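Local structure of epidermin biosynthesis protein EpiD (Staphylococcus aureus, 3QJG) at residues S22-E27 and Y169-F174; N88-I93 and P117-R122; T108-L113 and R134-Y139. The protein binds flavin mononucleotide and probably catalyses oxidative decarboxylation of the C-terminal cysteine of the epidermin precursor peptide. All blocks are in the same frame, centred on the assembly; numbering follows the deposited sequence.

Overall arrangement
Three contacts pack helices or loops around the central sheet, and they differ in their relation to the flavin. Contact 2 is part of the pocket, with Asn88, Thr89, Asn118 and Met119 at the bound FMN. In contact 1 the Tyr24 side chain lies about 12 Å from an FMN, as does that of Leu136 in contact 3. Contacts 2 and 3, with centres 15 Å apart, share a hydrophobic cluster: Ile93 CG2 is 3.7 Å from Phe110 CE1. Contact 1 is separate, its nearest atoms about 7 Å from either of the others. It joins the second element of the chain, helix 21-28, to the C-terminal helix 168-174, and both other contacts are nested within the loop it closes.

Contact 1. Residues S22-E27 and Y169-F174; sequences SHYIIE and YKVLEF
Tyr24 is the first residue of helix 21-28 to meet 169-174, and it does so with one edge of its ring. Val171 CG2 lies in the ring plane at that edge, 3.6 Å from Tyr24 CE1 and 3.8 Å from Tyr24 CD1, so the methyl group meets the rim and not a face. The two side chains cross at about a right angle. Tyr24 CG is anti to its own carbonyl carbon (chi1 -66°), which lays the ring along the interface with its CD1/CE1 edge turned to Val171; the phenol oxygen continues past Val171 to a hydrogen bond with Pro166 O, which ties down the far end of the ring. On Val171, CG1 is anti to the backbone N (chi1 178°), and CG2, beside that N, is the branch that touches. One turn further on, the atom of Glu27 nearest the other segment is its carbonyl oxygen: Leu172 CD1 comes to 3.7 Å from Glu27 O, and Leu172 CD2 is 4.1 Å from the same oxygen. The Glu27 side chain approaches no closer than 4.7 Å, from CB to Leu172 CD1. That carbonyl oxygen also accepts a hydrogen bond from Ser30 OG, so its polarity is met on its own side of the interface.

No hydrogen bond joins the two segments, and they bury 161 Å² in all. Tyr24 and Val171 also both pack on Leu83 of strand 79-85, so the inner part of the interface rests on the sheet while Glu27 stays at the exposed margin. The two helices cover the parallel part of the mixed sheet, consistent with the Rossmann-like alpha/beta fold of the EpiD-type flavoproteins.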
loop_
_atom_site.group_PDB
_atom_site.type_symbol
_atom_site.label_atom_id
_atom_site.label_comp_id
_atom_site.label_asym_id
_atom_site.label_seq_id
_atom_site.Cartn_x
_atom_site.Cartn_y
_atom_site.Cartn_z
ATOM N N SER A 22 -15.461 28.784 -9.332
ATOM C CA SER A 22 -16.389 28.482 -10.442
ATOM C C SER A 22 -17.182 29.741 -10.939
ATOM O O SER A 22 -17.530 29.838 -12.107
ATOM C CB SER A 22 -17.364 27.399 -10.046
ATOM O OG SER A 22 -18.309 27.927 -9.155
ATOM N N HIS A 23 -17.459 30.686 -10.038
ATOM C CA HIS A 23 -18.188 31.917 -10.401
ATOM C C HIS A 23 -17.353 32.796 -11.337
ATOM O O HIS A 23 -17.868 33.314 -12.313
ATOM C CB HIS A 23 -18.579 32.748 -9.147
ATOM C CG HIS A 23 -19.303 31.957 -8.099
ATOM N ND1 HIS A 23 -20.426 31.200 -8.383
ATOM C CD2 HIS A 23 -19.060 31.795 -6.770
ATOM C CE1 HIS A 23 -20.838 30.605 -7.274
ATOM N NE2 HIS A 23 -20.023 30.944 -6.282
ATOM N N TYR A 24 -16.068 32.958 -11.015
ATOM C CA TYR A 24 -15.167 33.750 -11.822
ATOM C C TYR A 24 -14.945 33.089 -13.183
ATOM O O TYR A 24 -14.966 33.739 -14.234
ATOM C CB TYR A 24 -13.849 33.917 -11.086
ATOM C CG TYR A 24 -13.947 34.732 -9.816
ATOM C CD1 TYR A 24 -13.540 36.060 -9.782
ATOM C CD2 TYR A 24 -14.399 34.168 -8.639
ATOM C CE1 TYR A 24 -13.591 36.787 -8.621
ATOM C CE2 TYR A 24 -14.475 34.905 -7.470
ATOM C CZ TYR A 24 -14.057 36.213 -7.458
ATOM O OH TYR A 24 -14.133 36.935 -6.277
ATOM N N ILE A 25 -14.772 31.777 -13.179
ATOM C CA ILE A 25 -14.643 31.060 -14.447
ATOM C C ILE A 25 -15.881 31.293 -15.305
ATOM O O ILE A 25 -15.768 31.615 -16.488
ATOM C CB ILE A 25 -14.478 29.553 -14.259
ATOM C CG1 ILE A 25 -13.180 29.252 -13.489
ATOM C CG2 ILE A 25 -14.519 28.870 -15.620
ATOM C CD1 ILE A 25 -13.100 27.804 -12.968
ATOM N N ILE A 26 -17.065 31.160 -14.711
ATOM C CA ILE A 26 -18.286 31.293 -15.499
ATOM C C ILE A 26 -18.324 32.669 -16.188
ATOM O O ILE A 26 -18.765 32.795 -17.363
ATOM C CB ILE A 26 -19.573 31.042 -14.632
ATOM C CG1 ILE A 26 -19.734 29.542 -14.312
ATOM C CG2 ILE A 26 -20.862 31.547 -15.336
ATOM C CD1 ILE A 26 -21.198 29.139 -13.916
ATOM N N GLU A 27 -17.896 33.691 -15.457
ATOM C CA GLU A 27 -17.967 35.059 -15.927
ATOM C C GLU A 27 -16.854 35.415 -16.923
ATOM O O GLU A 27 -17.076 36.175 -17.829
ATOM C CB GLU A 27 -17.962 36.048 -14.733
ATOM C CG GLU A 27 -19.201 35.990 -13.803
ATOM C CD GLU A 27 -20.563 35.938 -14.548
ATOM O OE1 GLU A 27 -21.319 34.949 -14.369
ATOM O OE2 GLU A 27 -20.879 36.894 -15.295
ATOM N N TYR A 169 -17.123 40.610 -11.880
ATOM C CA TYR A 169 -17.155 41.730 -12.849
ATOM C C TYR A 169 -15.962 42.686 -12.701
ATOM O O TYR A 169 -15.509 43.263 -13.698
ATOM C CB TYR A 169 -18.514 42.481 -12.829
ATOM C CG TYR A 169 -18.692 43.520 -11.734
ATOM C CD1 TYR A 169 -18.353 44.851 -11.951
ATOM C CD2 TYR A 169 -19.245 43.177 -10.506
ATOM C CE1 TYR A 169 -18.534 45.821 -10.943
ATOM C CE2 TYR A 169 -19.432 44.126 -9.487
ATOM C CZ TYR A 169 -19.074 45.450 -9.713
ATOM O OH TYR A 169 -19.262 46.396 -8.717
ATOM N N LYS A 170 -15.434 42.857 -11.490
ATOM C CA LYS A 170 -14.286 43.774 -11.291
ATOM C C LYS A 170 -13.022 43.169 -11.860
ATOM O O LYS A 170 -12.150 43.870 -12.355
ATOM C CB LYS A 170 -14.046 44.107 -9.805
ATOM C CG LYS A 170 -15.067 45.077 -9.177
ATOM C CD LYS A 170 -14.794 46.539 -9.556
ATOM C CE LYS A 170 -15.693 47.495 -8.776
ATOM N NZ LYS A 170 -15.744 48.859 -9.431
ATOM N N VAL A 171 -12.928 41.848 -11.782
ATOM C CA VAL A 171 -11.846 41.109 -12.404
ATOM C C VAL A 171 -11.900 41.342 -13.898
ATOM O O VAL A 171 -10.881 41.660 -14.497
ATOM C CB VAL A 171 -11.962 39.575 -12.060
ATOM C CG1 VAL A 171 -10.843 38.764 -12.754
ATOM C CG2 VAL A 171 -11.946 39.374 -10.533
ATOM N N LEU A 172 -13.087 41.177 -14.509
ATOM C CA LEU A 172 -13.242 41.372 -15.970
ATOM C C LEU A 172 -12.768 42.754 -16.412
ATOM O O LEU A 172 -12.121 42.880 -17.449
ATOM C CB LEU A 172 -14.683 41.224 -16.424
ATOM C CG LEU A 172 -15.159 39.816 -16.725
ATOM C CD1 LEU A 172 -16.568 39.803 -17.206
ATOM C CD2 LEU A 172 -14.299 39.211 -17.820
ATOM N N GLU A 173 -13.099 43.773 -15.613
ATOM C CA GLU A 173 -12.739 45.165 -15.908
ATOM C C GLU A 173 -11.275 45.472 -15.678
ATOM O O GLU A 173 -10.767 46.431 -16.239
ATOM C CB GLU A 173 -13.561 46.152 -15.054
ATOM C CG GLU A 173 -14.982 46.155 -15.439
ATOM C CD GLU A 173 -15.787 47.208 -14.746
ATOM O OE1 GLU A 173 -16.866 47.508 -15.272
ATOM O OE2 GLU A 173 -15.362 47.721 -13.688
ATOM N N PHE A 174 -10.602 44.704 -14.831
ATOM C CA PHE A 174 -9.211 45.029 -14.477
ATOM C C PHE A 174 -8.297 44.402 -15.513
ATOM O O PHE A 174 -7.200 44.869 -15.707
ATOM C CB PHE A 174 -8.884 44.523 -13.074
ATOM C CG PHE A 174 -7.538 45.002 -12.508
ATOM C CD1 PHE A 174 -7.360 46.332 -12.094
ATOM C CD2 PHE A 174 -6.481 44.100 -12.338
ATOM C CE1 PHE A 174 -6.131 46.750 -11.542
ATOM C CE2 PHE A 174 -5.262 44.498 -11.816
ATOM C CZ PHE A 174 -5.072 45.831 -11.415
#

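Contact 2. Residues N88-I93 and P117-R122; sequences NTINKI and PNMNLR. With FMN (flavin mononucleotide), chain M.
Phosphate oxygen O2P of FMN is gripped by two neighbouring side chains of helix 87-94: Thr89 OG1 donates to O2P over 2.8 Å, and Asn88 ND2 reaches the same oxygen at 2.9 Å with a nearly straight N-H...O angle of 172°. Asn88 CG lies anti to the backbone N, which carries the amide to the phosphate, while Asn88 OD1 is taken up by Cys98 N of the third subunit; bonds at both ends of the amide should restrict its rotation.

At the flavin ring, 117-122 meets the pyrimidine edge. FMN N3 donates to Asn118 O at 2.7 Å, and Asn118 ND2 gives a more bent bond to FMN O4 at 3.1 Å (141°). Asn118 OD1 in turn accepts from Ala165 N and Asn17 ND2, a second shell that positions the amide. Met119 CB sits 3.7 Å from FMN O2.

Set back from the cofactor, the segments meet through carbon alone. Ile90 CD1 touches Met119 CE at 3.8 Å and Pro117 CB at 4.0 Å, crossing the proline at about a right angle; a bend at chi3 (77°) turns the methionine methyl group to this meeting point. Ile90 also packs on Ala85 of strand 79-85, and Pro117 and Met119 on Val163 of strand 158-163, so helix 87-94 lies against the end of strand 113-120, just before helix 121-124.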
loop_
_atom_site.group_PDB
_atom_site.type_symbol
_atom_site.label_atom_id
_atom_site.label_comp_id
_atom_site.label_asym_id
_atom_site.label_seq_id
_atom_site.Cartn_x
_atom_site.Cartn_y
_atom_site.Cartn_z
ATOM N N ASN A 88 2.156 34.376 0.409
ATOM C CA ASN A 88 3.303 33.558 0.027
ATOM C C ASN A 88 3.602 33.615 -1.417
ATOM O O ASN A 88 4.778 33.758 -1.770
ATOM C CB ASN A 88 3.070 32.079 0.444
ATOM C CG ASN A 88 4.038 31.119 -0.154
ATOM O OD1 ASN A 88 5.160 31.060 0.266
ATOM N ND2 ASN A 88 3.546 30.224 -1.100
ATOM N N THR A 89 2.575 33.346 -2.273
ATOM C CA THR A 89 2.774 33.417 -3.673
ATOM C C THR A 89 3.256 34.830 -4.134
ATOM O O THR A 89 4.210 34.926 -4.898
ATOM C CB THR A 89 1.544 32.924 -4.423
ATOM O OG1 THR A 89 1.423 31.499 -4.262
ATOM C CG2 THR A 89 1.594 33.283 -5.895
ATOM N N ILE A 90 2.697 35.913 -3.606
ATOM C CA ILE A 90 3.113 37.271 -4.028
ATOM C C ILE A 90 4.631 37.476 -3.717
ATOM O O ILE A 90 5.434 37.960 -4.565
ATOM C CB ILE A 90 2.176 38.339 -3.370
ATOM C CG1 ILE A 90 0.840 38.371 -4.096
ATOM C CG2 ILE A 90 2.799 39.776 -3.280
ATOM C CD1 ILE A 90 -0.279 39.040 -3.327
ATOM N N ASN A 91 5.011 37.044 -2.523
ATOM C CA ASN A 91 6.360 37.245 -2.034
ATOM C C ASN A 91 7.382 36.280 -2.735
ATOM O O ASN A 91 8.571 36.621 -2.950
ATOM C CB ASN A 91 6.398 37.092 -0.534
ATOM C CG ASN A 91 5.629 38.144 0.175
ATOM O OD1 ASN A 91 5.660 39.330 -0.209
ATOM N ND2 ASN A 91 4.892 37.742 1.205
ATOM N N LYS A 92 6.930 35.089 -3.066
ATOM C CA LYS A 92 7.750 34.191 -3.871
ATOM C C LYS A 92 7.943 34.816 -5.280
ATOM O O LYS A 92 9.075 34.853 -5.803
ATOM C CB LYS A 92 7.154 32.792 -3.977
ATOM C CG LYS A 92 7.209 31.906 -2.710
ATOM C CD LYS A 92 7.625 30.526 -2.984
ATOM C CE LYS A 92 7.458 29.470 -1.923
ATOM N NZ LYS A 92 7.133 28.123 -2.614
ATOM N N ILE A 93 6.844 35.247 -5.914
ATOM C CA ILE A 93 6.952 35.930 -7.188
ATOM C C ILE A 93 7.836 37.188 -7.133
ATOM O O ILE A 93 8.672 37.355 -7.993
ATOM C CB ILE A 93 5.636 36.277 -7.807
ATOM C CG1 ILE A 93 4.815 34.995 -8.086
ATOM C CG2 ILE A 93 5.893 36.957 -9.124
ATOM C CD1 ILE A 93 3.385 35.259 -8.324
ATOM N N PRO A 117 -4.814 40.162 -4.581
ATOM C CA PRO A 117 -4.419 39.767 -3.259
ATOM C C PRO A 117 -5.579 39.414 -2.335
ATOM O O PRO A 117 -6.694 40.004 -2.417
ATOM C CB PRO A 117 -3.719 41.007 -2.696
ATOM C CG PRO A 117 -3.527 41.975 -3.800
ATOM C CD PRO A 117 -4.375 41.527 -4.957
ATOM N N ASN A 118 -5.313 38.472 -1.427
ATOM C CA ASN A 118 -6.358 37.907 -0.579
ATOM C C ASN A 118 -5.742 37.351 0.683
ATOM O O ASN A 118 -5.064 36.334 0.654
ATOM C CB ASN A 118 -7.106 36.832 -1.359
ATOM C CG ASN A 118 -8.445 36.450 -0.705
ATOM O OD1 ASN A 118 -9.507 36.871 -1.171
ATOM N ND2 ASN A 118 -8.392 35.626 0.371
ATOM N N MET A 119 -5.887 38.058 1.797
ATOM C CA MET A 119 -5.152 37.661 2.969
ATOM C C MET A 119 -5.520 38.500 4.162
ATOM O O MET A 119 -6.035 39.604 4.015
ATOM C CB MET A 119 -3.673 37.794 2.676
ATOM C CG MET A 119 -3.232 39.249 2.440
ATOM S SD MET A 119 -1.512 39.403 1.932
ATOM C CE MET A 119 -1.648 38.918 0.254
ATOM N N ASN A 120 -5.281 37.970 5.352
ATOM C CA ASN A 120 -5.478 38.743 6.574
ATOM C C ASN A 120 -4.743 40.063 6.485
ATOM O O ASN A 120 -3.639 40.125 5.963
ATOM C CB ASN A 120 -4.954 37.978 7.784
ATOM C CG ASN A 120 -5.305 38.639 9.062
ATOM O OD1 ASN A 120 -4.489 39.362 9.631
ATOM N ND2 ASN A 120 -6.534 38.433 9.522
ATOM N N LEU A 121 -5.360 41.123 6.973
ATOM C CA LEU A 121 -4.698 42.433 7.013
ATOM C C LEU A 121 -3.263 42.427 7.589
ATOM O O LEU A 121 -2.419 43.191 7.132
ATOM C CB LEU A 121 -5.529 43.389 7.848
ATOM C CG LEU A 121 -5.087 44.838 7.849
ATOM C CD1 LEU A 121 -5.010 45.323 6.427
ATOM C CD2 LEU A 121 -6.109 45.627 8.657
ATOM N N ARG A 122 -2.982 41.579 8.581
ATOM C CA ARG A 122 -1.640 41.540 9.205
ATOM C C ARG A 122 -0.605 41.139 8.202
ATOM O O ARG A 122 0.547 41.580 8.279
ATOM C CB ARG A 122 -1.571 40.509 10.342
ATOM C CG ARG A 122 -2.447 40.841 11.489
ATOM C CD ARG A 122 -2.714 39.645 12.375
ATOM N NE ARG A 122 -3.274 40.169 13.612
ATOM C CZ ARG A 122 -4.522 40.009 14.048
ATOM N NH1 ARG A 122 -5.401 39.268 13.381
ATOM N NH2 ARG A 122 -4.879 40.593 15.192
HETATM N N1 FMN M . -2.957 32.628 3.118
HETATM C C2 FMN M . -3.175 33.797 2.434
HETATM O O2 FMN M . -2.217 34.478 2.085
HETATM N N3 FMN M . -4.438 34.222 2.179
HETATM C C4 FMN M . -5.517 33.501 2.587
HETATM O O4 FMN M . -6.601 33.967 2.326
HETATM C C4A FMN M . -5.341 32.314 3.294
HETATM N N5 FMN M . -6.402 31.541 3.720
HETATM C C5A FMN M . -6.168 30.359 4.349
HETATM C C6 FMN M . -7.238 29.611 4.822
HETATM C C7 FMN M . -7.003 28.412 5.463
HETATM C C7M FMN M . -8.123 27.546 5.960
HETATM C C8 FMN M . -5.685 27.981 5.654
HETATM C C8M FMN M . -5.356 26.709 6.398
HETATM C C9 FMN M . -4.620 28.749 5.232
HETATM C C9A FMN M . -4.850 29.948 4.573
HETATM N N10 FMN M . -3.767 30.728 4.170
HETATM C C10 FMN M . -4.028 31.891 3.531
HETATM C "C1'" FMN M . -2.323 30.348 4.375
HETATM C "C2'" FMN M . -1.714 29.823 3.078
HETATM O "O2'" FMN M . -2.548 28.788 2.521
HETATM C "C3'" FMN M . -0.327 29.406 3.406
HETATM O "O3'" FMN M . 0.489 30.537 3.793
HETATM C "C4'" FMN M . 0.316 28.662 2.236
HETATM O "O4'" FMN M . 1.681 28.392 2.511
HETATM C "C5'" FMN M . 0.334 29.455 0.972
HETATM O "O5'" FMN M . 0.743 28.555 -0.043
HETATM P P FMN M . 0.539 28.903 -1.599
HETATM O O1P FMN M . 1.525 28.069 -2.356
HETATM O O2P FMN M . 0.783 30.364 -1.797
HETATM O O3P FMN M . -0.731 28.487 -2.214
#

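Contact 3. Residues T108-L113 and R134-Y139; sequences TAFEKL and RLLKDY
Phe110 and Tyr139 run next to each other in the same direction, and Leu136 crosses Phe110 at about a right angle. The closest approach is Phe110 CD2 to Tyr139 CB, 3.9 Å; the tyrosine CB is at the edge of the phenylalanine ring, near its plane. Further along, Phe110 CE2 is 4.0 Å from Tyr139 CD2, and the rings meet only at these two carbons, obliquely. Tyr139 CG stands anti to its own carbonyl carbon (chi1 -54°), which directs the ring along its neighbour. Leu136 enters with one branch, its CD2 4.1 Å from Phe110 CZ, at the far end of the ring from the backbone.

Phe110 is in the 3-10 segment 110-112, and Tyr139 is the first residue to leave the helical conformation after helix 127-138. The contact thus joins the loop before strand 113-120 to the end of that helix. Val141 packs on both Phe110 and Leu136, while Asn126 and Val128 of the fourth subunit pack on Phe110 and Tyr139 respectively.

No hydrogen bond crosses between the segments, although 141 Å² is buried. Cohesion here therefore probably comes from the hydrophobic effect and dispersion, with the geometry set by side-chain shape.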
loop_
_atom_site.group_PDB
_atom_site.type_symbol
_atom_site.label_atom_id
_atom_site.label_comp_id
_atom_site.label_asym_id
_atom_site.label_seq_id
_atom_site.Cartn_x
_atom_site.Cartn_y
_atom_site.Cartn_z
ATOM N N THR A 108 7.637 33.620 -15.850
ATOM C CA THR A 108 7.917 33.678 -17.255
ATOM C C THR A 108 7.090 34.785 -17.979
ATOM O O THR A 108 7.278 35.042 -19.187
ATOM C CB THR A 108 7.632 32.280 -17.838
ATOM O OG1 THR A 108 8.372 31.296 -17.082
ATOM C CG2 THR A 108 8.006 32.184 -19.334
ATOM N N ALA A 109 6.174 35.435 -17.257
ATOM C CA ALA A 109 5.123 36.175 -17.961
ATOM C C ALA A 109 4.600 37.392 -17.208
ATOM O O ALA A 109 3.401 37.662 -17.210
ATOM C CB ALA A 109 4.027 35.243 -18.270
ATOM N N PHE A 110 5.514 38.120 -16.533
ATOM C CA PHE A 110 5.158 39.285 -15.757
ATOM C C PHE A 110 4.305 40.326 -16.504
ATOM O O PHE A 110 3.359 40.867 -15.938
ATOM C CB PHE A 110 6.437 39.999 -15.343
ATOM C CG PHE A 110 7.008 39.561 -14.058
ATOM C CD1 PHE A 110 6.762 38.336 -13.549
ATOM C CD2 PHE A 110 7.888 40.428 -13.333
ATOM C CE1 PHE A 110 7.269 37.926 -12.369
ATOM C CE2 PHE A 110 8.406 40.008 -12.147
ATOM C CZ PHE A 110 8.124 38.788 -11.646
ATOM N N GLU A 111 4.664 40.565 -17.764
ATOM C CA GLU A 111 3.966 41.460 -18.686
ATOM C C GLU A 111 2.516 41.032 -18.923
ATOM O O GLU A 111 1.721 41.844 -19.417
ATOM C CB GLU A 111 4.730 41.596 -20.030
ATOM C CG GLU A 111 4.419 40.497 -21.095
ATOM C CD GLU A 111 5.155 39.144 -20.850
ATOM O OE1 GLU A 111 6.029 39.068 -19.942
ATOM O OE2 GLU A 111 4.851 38.154 -21.594
ATOM N N LYS A 112 2.157 39.794 -18.534
ATOM C CA LYS A 112 0.788 39.340 -18.711
ATOM C C LYS A 112 0.023 39.160 -17.421
ATOM O O LYS A 112 -1.071 38.628 -17.456
ATOM C CB LYS A 112 0.770 37.973 -19.397
ATOM C CG LYS A 112 1.574 37.854 -20.638
ATOM C CD LYS A 112 1.436 36.405 -21.167
ATOM C CE LYS A 112 1.757 36.327 -22.609
ATOM N NZ LYS A 112 1.715 34.940 -22.993
ATOM N N LEU A 113 0.593 39.587 -16.290
ATOM C CA LEU A 113 0.201 39.066 -15.016
ATOM C C LEU A 113 -0.459 40.063 -14.102
ATOM O O LEU A 113 0.056 41.180 -13.894
ATOM C CB LEU A 113 1.437 38.486 -14.330
ATOM C CG LEU A 113 1.269 37.874 -12.930
ATOM C CD1 LEU A 113 0.678 36.493 -13.238
ATOM C CD2 LEU A 113 2.638 37.876 -12.235
ATOM N N ARG A 134 5.200 46.670 -4.169
ATOM C CA ARG A 134 5.783 47.842 -4.823
ATOM C C ARG A 134 6.769 47.499 -5.930
ATOM O O ARG A 134 6.745 48.128 -6.993
ATOM C CB ARG A 134 6.533 48.722 -3.802
ATOM C CG ARG A 134 5.676 49.355 -2.727
ATOM C CD ARG A 134 6.489 50.442 -1.975
ATOM N NE ARG A 134 7.268 49.910 -0.841
ATOM C CZ ARG A 134 6.862 49.901 0.438
ATOM N NH1 ARG A 134 5.669 50.387 0.807
ATOM N NH2 ARG A 134 7.658 49.400 1.363
ATOM N N LEU A 135 7.649 46.524 -5.647
ATOM C CA LEU A 135 8.558 45.926 -6.640
ATOM C C LEU A 135 7.807 45.236 -7.784
ATOM O O LEU A 135 8.129 45.349 -8.970
ATOM C CB LEU A 135 9.383 44.854 -5.952
ATOM C CG LEU A 135 10.872 44.955 -5.728
ATOM C CD1 LEU A 135 11.335 46.218 -4.962
ATOM C CD2 LEU A 135 11.360 43.613 -5.043
ATOM N N LEU A 136 6.804 44.473 -7.449
ATOM C CA LEU A 136 6.029 43.843 -8.530
ATOM C C LEU A 136 5.466 44.934 -9.474
ATOM O O LEU A 136 5.574 44.824 -10.725
ATOM C CB LEU A 136 4.978 42.919 -7.945
ATOM C CG LEU A 136 5.491 41.567 -7.415
ATOM C CD1 LEU A 136 4.312 40.805 -6.701
ATOM C CD2 LEU A 136 6.084 40.633 -8.551
ATOM N N LYS A 137 4.962 46.024 -8.893
ATOM C CA LYS A 137 4.484 47.197 -9.696
ATOM C C LYS A 137 5.609 47.771 -10.501
ATOM O O LYS A 137 5.476 47.924 -11.703
ATOM C CB LYS A 137 3.873 48.304 -8.828
ATOM C CG LYS A 137 2.643 47.867 -8.052
ATOM C CD LYS A 137 2.096 48.919 -7.107
ATOM C CE LYS A 137 0.755 48.474 -6.541
ATOM N NZ LYS A 137 0.378 49.322 -5.380
ATOM N N ASP A 138 6.749 48.062 -9.856
ATOM C CA ASP A 138 7.953 48.480 -10.597
ATOM C C ASP A 138 8.243 47.596 -11.859
ATOM O O ASP A 138 8.652 48.086 -12.888
ATOM C CB ASP A 138 9.202 48.474 -9.710
ATOM C CG ASP A 138 9.189 49.537 -8.633
ATOM O OD1 ASP A 138 8.248 50.352 -8.522
ATOM O OD2 ASP A 138 10.159 49.549 -7.851
ATOM N N TYR A 139 8.047 46.300 -11.763
ATOM C CA TYR A 139 8.412 45.411 -12.835
ATOM C C TYR A 139 7.287 45.124 -13.761
ATOM O O TYR A 139 7.382 44.227 -14.608
ATOM C CB TYR A 139 8.848 44.074 -12.296
ATOM C CG TYR A 139 9.936 44.085 -11.265
ATOM C CD1 TYR A 139 11.047 44.881 -11.376
ATOM C CD2 TYR A 139 9.872 43.187 -10.220
ATOM C CE1 TYR A 139 12.048 44.822 -10.407
ATOM C CE2 TYR A 139 10.845 43.108 -9.287
ATOM C CZ TYR A 139 11.920 43.900 -9.381
ATOM O OH TYR A 139 12.825 43.730 -8.396
#